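Local structure of syndapin (Drosophila melanogaster, 3I2W) at residues 44-49 / 79-84; 124-129 / 209-214; 155-160 / 173-178. The protein probably takes part in endocytosis and the internalisation of plasma-membrane proteins, binding phospholipid membrane through the homodimeric F-BAR domain described here. One frame throughout, in Å; residues are numbered along the deposited sequence.

From the N terminus, helix 11-58 turns back into helix 63-105, and contact 1 closes that hairpin near the turn, with 29 residues between its segments. A short two-stranded hairpin, 108-109 with 112-113, then leads into helix 114-159. Contact 2 joins this helix to the returning helix 169-240 and closes a much longer loop, within which contact 3 is nested: the same two helices meet again just before and after the turn between them. Contact 1 is in series with the other two and lies across the chain's centre from them, its centre about 58 Å from that of contact 2. Contacts 2 and 3 have centres about 49 Å apart and tie one long hairpin at two levels.

Contact 1. Residues 44-49 / 79-84; sequences SLRTWS and ISDVHM
Arg46 reaches across from helix 11-58 to three residues of helix 63-105, Ser80, Asp81 and Met84, and its side chain can be followed atom by atom. CB starts the chain off to one side of the partner helix, and the extended run from CG to NE then carries it over Ser80. CG passes 3.7 Å from Ser80 OG, with CD at a similar distance. NE makes the firm bond of the contact: it donates to Ser80 OG at 2.8 Å, with an N-H...O angle of 164° and the oxygen in the guanidinium plane. That hydroxyl also bonds to Glu77 O one turn back, and the two bonds together fix its rotation; Arg46 NH2 adds a long, weak bond to the same oxygen. Beyond CZ, NH2 forms a salt bridge with Asp81 OD1 at 2.7 Å. As a hydrogen bond it is bent and weak; the carboxylate and guanidinium planes stand 76° apart. Met84 CG, of a selenomethionine, comes obliquely to within 3.6 Å of Arg46 NH2. With a leucine in place of Arg46, Asp81 would probably lose its charged mate across the contact and Ser80 OG the donor that reaches it from the other helix.

Next to these polar groups, Leu45 CD1 touches Ile79 CG2 at 3.9 Å, and Leu45 faces Ser80 where the backbones come nearest, CA to CA 6.4 Å. Leu45 also packs on Arg34 of the second subunit, and Ile79 on Leu242 of the second subunit. The helix axes run 156° apart at 9.9 Å. Long antiparallel helices that also pack on the partner chain are characteristic of the helical bundle of the F-BAR dimer.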
loop_
_atom_site.group_PDB
_atom_site.type_symbol
_atom_site.label_atom_id
_atom_site.label_comp_id
_atom_site.label_asym_id
_atom_site.label_seq_id
_atom_site.Cartn_x
_atom_site.Cartn_y
_atom_site.Cartn_z
ATOM N N SER B 44 0.081 1.213 10.145
ATOM C CA SER B 44 -0.288 2.617 10.355
ATOM C C SER B 44 -1.650 2.763 10.956
ATOM O O SER B 44 -1.880 3.605 11.832
ATOM C CB SER B 44 -0.311 3.419 9.071
ATOM O OG SER B 44 0.997 3.694 8.661
ATOM N N LEU B 45 -2.556 1.959 10.448
ATOM C CA LEU B 45 -3.886 1.927 10.918
ATOM C C LEU B 45 -3.923 1.606 12.396
ATOM O O LEU B 45 -4.726 2.137 13.124
ATOM C CB LEU B 45 -4.696 0.871 10.142
ATOM C CG LEU B 45 -5.111 1.285 8.745
ATOM C CD1 LEU B 45 -5.724 0.137 8.053
ATOM C CD2 LEU B 45 -6.053 2.446 8.727
ATOM N N ARG B 46 -3.138 0.664 12.826
ATOM C CA ARG B 46 -3.229 0.227 14.170
ATOM C C ARG B 46 -2.644 1.338 15.098
ATOM O O ARG B 46 -3.142 1.615 16.179
ATOM C CB ARG B 46 -2.473 -1.080 14.286
ATOM C CG ARG B 46 -3.368 -2.263 14.078
ATOM C CD ARG B 46 -2.525 -3.546 13.951
ATOM N NE ARG B 46 -3.229 -4.651 13.273
ATOM C CZ ARG B 46 -2.785 -5.911 13.172
ATOM N NH1 ARG B 46 -1.607 -6.282 13.673
ATOM N NH2 ARG B 46 -3.526 -6.807 12.561
ATOM N N THR B 47 -1.581 1.984 14.653
ATOM C CA THR B 47 -0.984 3.012 15.436
ATOM C C THR B 47 -2.037 4.097 15.645
ATOM O O THR B 47 -2.177 4.619 16.726
ATOM C CB THR B 47 0.210 3.520 14.656
ATOM O OG1 THR B 47 1.007 2.388 14.399
ATOM C CG2 THR B 47 1.024 4.523 15.408
ATOM N N TRP B 48 -2.783 4.383 14.590
ATOM C CA TRP B 48 -3.726 5.438 14.572
ATOM C C TRP B 48 -4.820 5.114 15.532
ATOM O O TRP B 48 -5.217 5.926 16.361
ATOM C CB TRP B 48 -4.303 5.517 13.171
ATOM C CG TRP B 48 -5.369 6.511 12.965
ATOM C CD1 TRP B 48 -5.218 7.833 12.860
ATOM C CD2 TRP B 48 -6.752 6.245 12.758
ATOM N NE1 TRP B 48 -6.439 8.441 12.613
ATOM C CE2 TRP B 48 -7.387 7.465 12.531
ATOM C CE3 TRP B 48 -7.505 5.085 12.707
ATOM C CZ2 TRP B 48 -8.733 7.565 12.291
ATOM C CZ3 TRP B 48 -8.850 5.189 12.452
ATOM C CH2 TRP B 48 -9.448 6.417 12.253
ATOM N N SER B 49 -5.339 3.917 15.395
ATOM C CA SER B 49 -6.374 3.496 16.221
ATOM C C SER B 49 -5.954 3.445 17.697
ATOM O O SER B 49 -6.766 3.625 18.565
ATOM C CB SER B 49 -6.761 2.148 15.758
ATOM O OG SER B 49 -7.538 1.586 16.773
ATOM N N ILE B 79 -9.742 -3.848 9.323
ATOM C CA ILE B 79 -9.199 -3.653 8.003
ATOM C C ILE B 79 -7.740 -4.078 8.035
ATOM O O ILE B 79 -7.253 -4.781 7.099
ATOM C CB ILE B 79 -9.316 -2.221 7.494
ATOM C CG1 ILE B 79 -10.736 -1.934 7.044
ATOM C CG2 ILE B 79 -8.406 -2.048 6.290
ATOM C CD1 ILE B 79 -11.101 -2.767 5.891
ATOM N N SER B 80 -7.059 -3.671 9.107
ATOM C CA SER B 80 -5.682 -3.971 9.255
ATOM C C SER B 80 -5.478 -5.483 9.276
ATOM O O SER B 80 -4.502 -5.982 8.754
ATOM C CB SER B 80 -5.101 -3.340 10.526
ATOM O OG SER B 80 -5.446 -4.109 11.661
ATOM N N ASP B 81 -6.378 -6.231 9.873
ATOM C CA ASP B 81 -6.198 -7.652 9.834
ATOM C C ASP B 81 -6.275 -8.192 8.406
ATOM O O ASP B 81 -5.405 -8.996 7.942
ATOM C CB ASP B 81 -7.271 -8.319 10.625
ATOM C CG ASP B 81 -7.172 -8.031 12.091
ATOM O OD1 ASP B 81 -6.072 -7.610 12.570
ATOM O OD2 ASP B 81 -8.236 -8.218 12.753
ATOM N N VAL B 82 -7.322 -7.806 7.705
ATOM C CA VAL B 82 -7.351 -8.126 6.309
ATOM C C VAL B 82 -5.971 -7.863 5.699
ATOM O O VAL B 82 -5.397 -8.731 5.041
ATOM C CB VAL B 82 -8.425 -7.316 5.594
ATOM C CG1 VAL B 82 -8.170 -7.247 4.099
ATOM C CG2 VAL B 82 -9.775 -7.876 5.949
ATOM N N HIS B 83 -5.413 -6.682 5.905
ATOM C CA HIS B 83 -4.191 -6.474 5.168
ATOM C C HIS B 83 -3.019 -7.305 5.697
ATOM O O HIS B 83 -2.170 -7.649 4.906
ATOM C CB HIS B 83 -3.862 -5.001 4.960
ATOM C CG HIS B 83 -4.728 -4.329 3.943
ATOM N ND1 HIS B 83 -6.045 -3.995 4.185
ATOM C CD2 HIS B 83 -4.468 -3.924 2.682
ATOM C CE1 HIS B 83 -6.571 -3.447 3.107
ATOM N NE2 HIS B 83 -5.624 -3.385 2.186
HETATM N N MSE B 84 -2.998 -7.688 6.980
HETATM C CA MSE B 84 -1.945 -8.538 7.530
HETATM C C MSE B 84 -1.997 -9.917 6.951
HETATM O O MSE B 84 -0.983 -10.573 6.812
HETATM C CB MSE B 84 -2.065 -8.682 9.026
HETATM C CG MSE B 84 -1.380 -7.568 9.822
HETATM SE SE MSE B 84 0.504 -7.110 9.350
HETATM C CE MSE B 84 1.457 -7.943 10.868
#

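Contact 2. Residues 124-129 / 209-214; sequences KKAQKP and EDMTSV
Ala126 of helix 114-159 faces Asp210, Met211 and Val214, in residues 209-214 of helix 169-240, and the meeting is almost wholly apolar. Ala126 CB lies 4.2 Å from Val214 CG2, and the CB atoms of Ala126 and Asp210 are likewise 4.2 Å apart, where the backbones come nearest to each other (CA to CA 5.6 Å). Met211, present as selenomethionine, leaves its helix to one side and then bends at its second and third torsions (chi2 -82°), which in the model brings its SE to roughly 4.0 Å from Gln127 CB. The modelled position of its methyl carbon against Ala126 is too close to be real, so the way the bent end of this chain lies, selenium included, is doubtful in detail. Trp5 and Phe123 also pack on Met211, which is buried.

The two segments belong to the long antiparallel hairpin 114-159/169-240 of the F-BAR domain, and here their axes are 9.0 Å apart at 170°, close to exactly antiparallel.

Polar interactions do not cross between the two segments; they tie this level of the hairpin to its surroundings. Gln127, with CG anti to the backbone N (chi1 -168°) and the rest of the chain extended, donates through NE2 to Tyr207 OH, while its OE1 accepts from Gly8 N, so that both ends of the buried amide have partners and the N-terminal loop is held against the hairpin.

In the main chain, Asp210 O takes two donors, Ser213 N at 3.1 Å and Val214 N at 3.3 Å. The helix at 124-129 kinks at Pro129, whose nitrogen, having no N-H to give, makes no bond to the preceding turn.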
loop_
_atom_site.group_PDB
_atom_site.type_symbol
_atom_site.label_atom_id
_atom_site.label_comp_id
_atom_site.label_asym_id
_atom_site.label_seq_id
_atom_site.Cartn_x
_atom_site.Cartn_y
_atom_site.Cartn_z
ATOM N N LYS B 124 27.549 -27.641 -27.206
ATOM C CA LYS B 124 28.875 -27.490 -27.678
ATOM C C LYS B 124 29.205 -28.793 -28.341
ATOM O O LYS B 124 29.810 -28.798 -29.372
ATOM C CB LYS B 124 29.806 -27.173 -26.519
ATOM C CG LYS B 124 31.162 -26.697 -26.907
ATOM C CD LYS B 124 32.116 -26.858 -25.765
ATOM C CE LYS B 124 33.539 -26.568 -26.222
ATOM N NZ LYS B 124 33.648 -25.145 -26.712
ATOM N N LYS B 125 28.765 -29.905 -27.764
ATOM C CA LYS B 125 29.036 -31.223 -28.305
ATOM C C LYS B 125 28.284 -31.376 -29.616
ATOM O O LYS B 125 28.832 -31.630 -30.659
ATOM C CB LYS B 125 28.538 -32.227 -27.324
ATOM C CG LYS B 125 29.516 -33.365 -27.074
ATOM C CD LYS B 125 28.789 -34.606 -26.552
ATOM C CE LYS B 125 27.613 -34.890 -27.456
ATOM N NZ LYS B 125 27.299 -36.303 -27.307
ATOM N N ALA B 126 26.996 -31.181 -29.565
ATOM C CA ALA B 126 26.219 -31.067 -30.755
ATOM C C ALA B 126 26.828 -30.209 -31.871
ATOM O O ALA B 126 26.497 -30.428 -33.003
ATOM C CB ALA B 126 24.876 -30.539 -30.378
ATOM N N GLN B 127 27.673 -29.210 -31.594
ATOM C CA GLN B 127 28.069 -28.265 -32.651
ATOM C C GLN B 127 29.484 -28.554 -33.111
ATOM O O GLN B 127 29.873 -28.164 -34.221
ATOM C CB GLN B 127 27.972 -26.835 -32.144
ATOM C CG GLN B 127 28.066 -25.777 -33.198
ATOM C CD GLN B 127 27.904 -24.379 -32.646
ATOM O OE1 GLN B 127 28.677 -23.912 -31.772
ATOM N NE2 GLN B 127 26.906 -23.665 -33.188
ATOM N N LYS B 128 30.248 -29.264 -32.282
ATOM C CA LYS B 128 31.656 -29.496 -32.539
ATOM C C LYS B 128 31.984 -30.003 -33.975
ATOM O O LYS B 128 32.650 -29.288 -34.717
ATOM C CB LYS B 128 32.252 -30.372 -31.467
ATOM C CG LYS B 128 33.714 -30.507 -31.586
ATOM C CD LYS B 128 34.247 -31.474 -30.574
ATOM C CE LYS B 128 35.481 -30.845 -29.933
ATOM N NZ LYS B 128 36.380 -31.847 -29.243
ATOM N N PRO B 129 31.474 -31.196 -34.389
ATOM C CA PRO B 129 31.656 -31.650 -35.779
ATOM C C PRO B 129 31.554 -30.569 -36.839
ATOM O O PRO B 129 32.463 -30.395 -37.660
ATOM C CB PRO B 129 30.502 -32.625 -35.963
ATOM C CG PRO B 129 30.430 -33.273 -34.694
ATOM C CD PRO B 129 30.671 -32.184 -33.646
ATOM N N GLU B 209 19.579 -31.527 -37.076
ATOM C CA GLU B 209 18.893 -32.415 -36.174
ATOM C C GLU B 209 19.411 -32.281 -34.775
ATOM O O GLU B 209 18.657 -32.067 -33.841
ATOM C CB GLU B 209 19.139 -33.820 -36.564
ATOM C CG GLU B 209 17.966 -34.543 -37.142
ATOM C CD GLU B 209 18.272 -36.049 -37.125
ATOM O OE1 GLU B 209 17.493 -36.804 -36.482
ATOM O OE2 GLU B 209 19.330 -36.456 -37.713
ATOM N N ASP B 210 20.709 -32.445 -34.631
ATOM C CA ASP B 210 21.377 -32.271 -33.352
ATOM C C ASP B 210 21.038 -30.970 -32.603
ATOM O O ASP B 210 20.551 -31.001 -31.466
ATOM C CB ASP B 210 22.875 -32.432 -33.535
ATOM C CG ASP B 210 23.256 -33.853 -33.917
ATOM O OD1 ASP B 210 22.342 -34.700 -33.913
ATOM O OD2 ASP B 210 24.454 -34.125 -34.196
HETATM N N MSE B 211 21.275 -29.824 -33.208
HETATM C CA MSE B 211 20.944 -28.676 -32.474
HETATM C C MSE B 211 19.400 -28.658 -32.112
HETATM O O MSE B 211 19.025 -28.273 -31.002
HETATM C CB MSE B 211 21.472 -27.425 -33.169
HETATM C CG MSE B 211 22.994 -27.334 -33.355
HETATM SE SE MSE B 211 24.016 -26.760 -31.982
HETATM C CE MSE B 211 24.601 -28.268 -31.563
ATOM N N THR B 212 18.509 -29.130 -32.988
ATOM C CA THR B 212 17.071 -29.040 -32.742
ATOM C C THR B 212 16.692 -29.797 -31.493
ATOM O O THR B 212 15.784 -29.471 -30.754
ATOM C CB THR B 212 16.378 -29.578 -33.915
ATOM O OG1 THR B 212 16.824 -28.816 -35.041
ATOM C CG2 THR B 212 14.881 -29.379 -33.845
ATOM N N SER B 213 17.482 -30.782 -31.205
ATOM C CA SER B 213 17.114 -31.712 -30.244
ATOM C C SER B 213 17.493 -31.115 -28.921
ATOM O O SER B 213 16.770 -31.264 -27.950
ATOM C CB SER B 213 17.890 -32.956 -30.552
ATOM O OG SER B 213 17.768 -33.821 -29.485
ATOM N N VAL B 214 18.643 -30.448 -28.884
ATOM C CA VAL B 214 19.155 -29.771 -27.673
ATOM C C VAL B 214 18.306 -28.561 -27.383
ATOM O O VAL B 214 18.004 -28.306 -26.241
ATOM C CB VAL B 214 20.598 -29.311 -27.834
ATOM C CG1 VAL B 214 21.038 -28.553 -26.643
ATOM C CG2 VAL B 214 21.475 -30.489 -27.954
#

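Contact 3. Residues 155-160 / 173-178; sequences TNQERN and KKMHDR
Met175 and His176 face Gln157 and Glu158 near the far end of the antiparallel hairpin 114-159/169-240, the distal arm of the F-BAR domain, where the axis of the weakly bonded last turn, about 155-159, lies 8.9 Å from that of helix 173-178 at 152°. Along 173-178, Lys173 turns away from the partner helix, and its NZ makes a salt bridge one turn on with Asp177 OD1 at 3.2 Å, using the oxygen's syn lone pair. Met175, a selenomethionine, points toward the 155-160 segment. Its chain, extended beyond CG, crosses Gln157 at about a right angle and sets CE 3.4 Å from Gln157 OE1, with SE 3.9 Å from the main-chain Gln157 O.

His176 follows, lying side by side with Glu158 and pointing the same way. Glu158, its chain extended, reaches across so that OE2 rests 3.5 Å from His176 CB, the carboxylate tilted 39° from the ring. No hydrogen bond links the two segments. Last comes Arg178, whose guanidinium stands 79° from the plane of the Gln157 amide; Gln157 NE2 bonds to Ser153 O in its own helix and sits at the guanidinium edge, 3.8 Å from Arg178 NH1.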
loop_
_atom_site.group_PDB
_atom_site.type_symbol
_atom_site.label_atom_id
_atom_site.label_comp_id
_atom_site.label_asym_id
_atom_site.label_seq_id
_atom_site.Cartn_x
_atom_site.Cartn_y
_atom_site.Cartn_z
ATOM N N THR B 155 52.359 -13.314 -61.978
ATOM C CA THR B 155 52.218 -13.162 -63.418
ATOM C C THR B 155 52.537 -11.732 -63.781
ATOM O O THR B 155 52.766 -11.431 -64.929
ATOM C CB THR B 155 50.816 -13.553 -63.939
ATOM O OG1 THR B 155 49.831 -13.104 -63.018
ATOM C CG2 THR B 155 50.669 -15.061 -64.088
ATOM N N ASN B 156 52.561 -10.860 -62.784
ATOM C CA ASN B 156 53.056 -9.510 -62.943
ATOM C C ASN B 156 54.556 -9.384 -63.074
ATOM O O ASN B 156 55.048 -8.643 -63.937
ATOM C CB ASN B 156 52.620 -8.664 -61.768
ATOM C CG ASN B 156 51.437 -7.821 -62.100
ATOM O OD1 ASN B 156 51.083 -7.673 -63.278
ATOM N ND2 ASN B 156 50.799 -7.251 -61.075
ATOM N N GLN B 157 55.282 -10.074 -62.199
ATOM C CA GLN B 157 56.719 -9.948 -62.193
ATOM C C GLN B 157 57.320 -10.591 -63.409
ATOM O O GLN B 157 58.308 -10.102 -63.923
ATOM C CB GLN B 157 57.342 -10.544 -60.966
ATOM C CG GLN B 157 56.687 -10.176 -59.693
ATOM C CD GLN B 157 57.240 -11.034 -58.585
ATOM O OE1 GLN B 157 58.455 -11.232 -58.513
ATOM N NE2 GLN B 157 56.362 -11.584 -57.736
ATOM N N GLU B 158 56.731 -11.676 -63.884
ATOM C CA GLU B 158 57.158 -12.228 -65.142
ATOM C C GLU B 158 57.019 -11.216 -66.291
ATOM O O GLU B 158 57.884 -11.165 -67.150
ATOM C CB GLU B 158 56.412 -13.509 -65.465
ATOM C CG GLU B 158 57.146 -14.351 -66.489
ATOM C CD GLU B 158 56.334 -15.514 -66.997
ATOM O OE1 GLU B 158 55.219 -15.277 -67.515
ATOM O OE2 GLU B 158 56.824 -16.671 -66.896
ATOM N N ARG B 159 55.945 -10.422 -66.297
ATOM C CA ARG B 159 55.799 -9.285 -67.209
ATOM C C ARG B 159 57.108 -8.520 -67.403
ATOM O O ARG B 159 57.654 -8.461 -68.512
ATOM C CB ARG B 159 54.729 -8.324 -66.684
ATOM C CG ARG B 159 54.828 -6.868 -67.210
ATOM C CD ARG B 159 54.238 -6.671 -68.621
ATOM N NE ARG B 159 52.768 -6.651 -68.601
ATOM C CZ ARG B 159 51.979 -7.718 -68.776
ATOM N NH1 ARG B 159 52.499 -8.924 -69.000
ATOM N NH2 ARG B 159 50.657 -7.576 -68.733
ATOM N N ASN B 160 57.610 -7.958 -66.303
ATOM C CA ASN B 160 58.797 -7.079 -66.307
ATOM C C ASN B 160 60.145 -7.775 -66.073
ATOM O O ASN B 160 61.088 -7.195 -65.555
ATOM C CB ASN B 160 58.582 -5.934 -65.326
ATOM C CG ASN B 160 57.422 -6.200 -64.389
ATOM O OD1 ASN B 160 57.625 -6.548 -63.229
ATOM N ND2 ASN B 160 56.193 -6.072 -64.897
ATOM N N LYS B 173 64.152 -17.682 -65.298
ATOM C CA LYS B 173 63.600 -18.994 -65.103
ATOM C C LYS B 173 62.867 -19.081 -63.770
ATOM O O LYS B 173 61.772 -19.557 -63.752
ATOM C CB LYS B 173 64.681 -20.073 -65.197
ATOM C CG LYS B 173 64.107 -21.479 -65.429
ATOM C CD LYS B 173 65.138 -22.572 -65.173
ATOM C CE LYS B 173 64.509 -23.904 -64.727
ATOM N NZ LYS B 173 63.109 -24.085 -65.281
ATOM N N LYS B 174 63.448 -18.631 -62.670
ATOM C CA LYS B 174 62.781 -18.698 -61.382
ATOM C C LYS B 174 61.381 -18.084 -61.467
ATOM O O LYS B 174 60.420 -18.657 -60.976
ATOM C CB LYS B 174 63.600 -17.993 -60.311
ATOM C CG LYS B 174 63.138 -18.271 -58.864
ATOM C CD LYS B 174 62.804 -16.968 -58.052
ATOM C CE LYS B 174 63.065 -17.128 -56.520
ATOM N NZ LYS B 174 64.532 -17.048 -56.137
HETATM N N MSE B 175 61.265 -16.940 -62.120
HETATM C CA MSE B 175 60.004 -16.261 -62.261
HETATM C C MSE B 175 59.017 -17.001 -63.101
HETATM O O MSE B 175 57.835 -16.991 -62.796
HETATM C CB MSE B 175 60.200 -14.887 -62.846
HETATM C CG MSE B 175 60.056 -13.808 -61.774
HETATM SE SE MSE B 175 61.122 -12.265 -62.272
HETATM C CE MSE B 175 61.253 -11.460 -60.458
ATOM N N HIS B 176 59.485 -17.634 -64.164
ATOM C CA HIS B 176 58.649 -18.453 -64.993
ATOM C C HIS B 176 58.159 -19.631 -64.140
ATOM O O HIS B 176 56.935 -20.010 -64.274
ATOM C CB HIS B 176 59.426 -18.944 -66.190
ATOM C CG HIS B 176 58.729 -20.008 -66.988
ATOM N ND1 HIS B 176 58.126 -19.733 -68.214
ATOM C CD2 HIS B 176 58.569 -21.352 -66.775
ATOM C CE1 HIS B 176 57.616 -20.860 -68.727
ATOM N NE2 HIS B 176 57.865 -21.855 -67.868
ATOM N N ASP B 177 59.025 -20.215 -63.307
ATOM C CA ASP B 177 58.643 -21.382 -62.558
ATOM C C ASP B 177 57.624 -21.032 -61.518
ATOM O O ASP B 177 56.695 -21.807 -61.314
ATOM C CB ASP B 177 59.841 -22.037 -61.890
ATOM C CG ASP B 177 60.722 -22.784 -62.866
ATOM O OD1 ASP B 177 60.415 -22.848 -64.100
ATOM O OD2 ASP B 177 61.739 -23.306 -62.378
ATOM N N ARG B 178 57.814 -19.886 -60.854
ATOM C CA ARG B 178 56.881 -19.394 -59.848
ATOM C C ARG B 178 55.476 -19.251 -60.389
ATOM O O ARG B 178 54.553 -19.687 -59.756
ATOM C CB ARG B 178 57.316 -18.059 -59.334
ATOM C CG ARG B 178 57.762 -18.049 -57.918
ATOM C CD ARG B 178 57.910 -16.587 -57.486
ATOM N NE ARG B 178 59.096 -16.371 -56.652
ATOM C CZ ARG B 178 59.395 -15.222 -56.035
ATOM N NH1 ARG B 178 58.592 -14.163 -56.153
ATOM N NH2 ARG B 178 60.508 -15.130 -55.300
#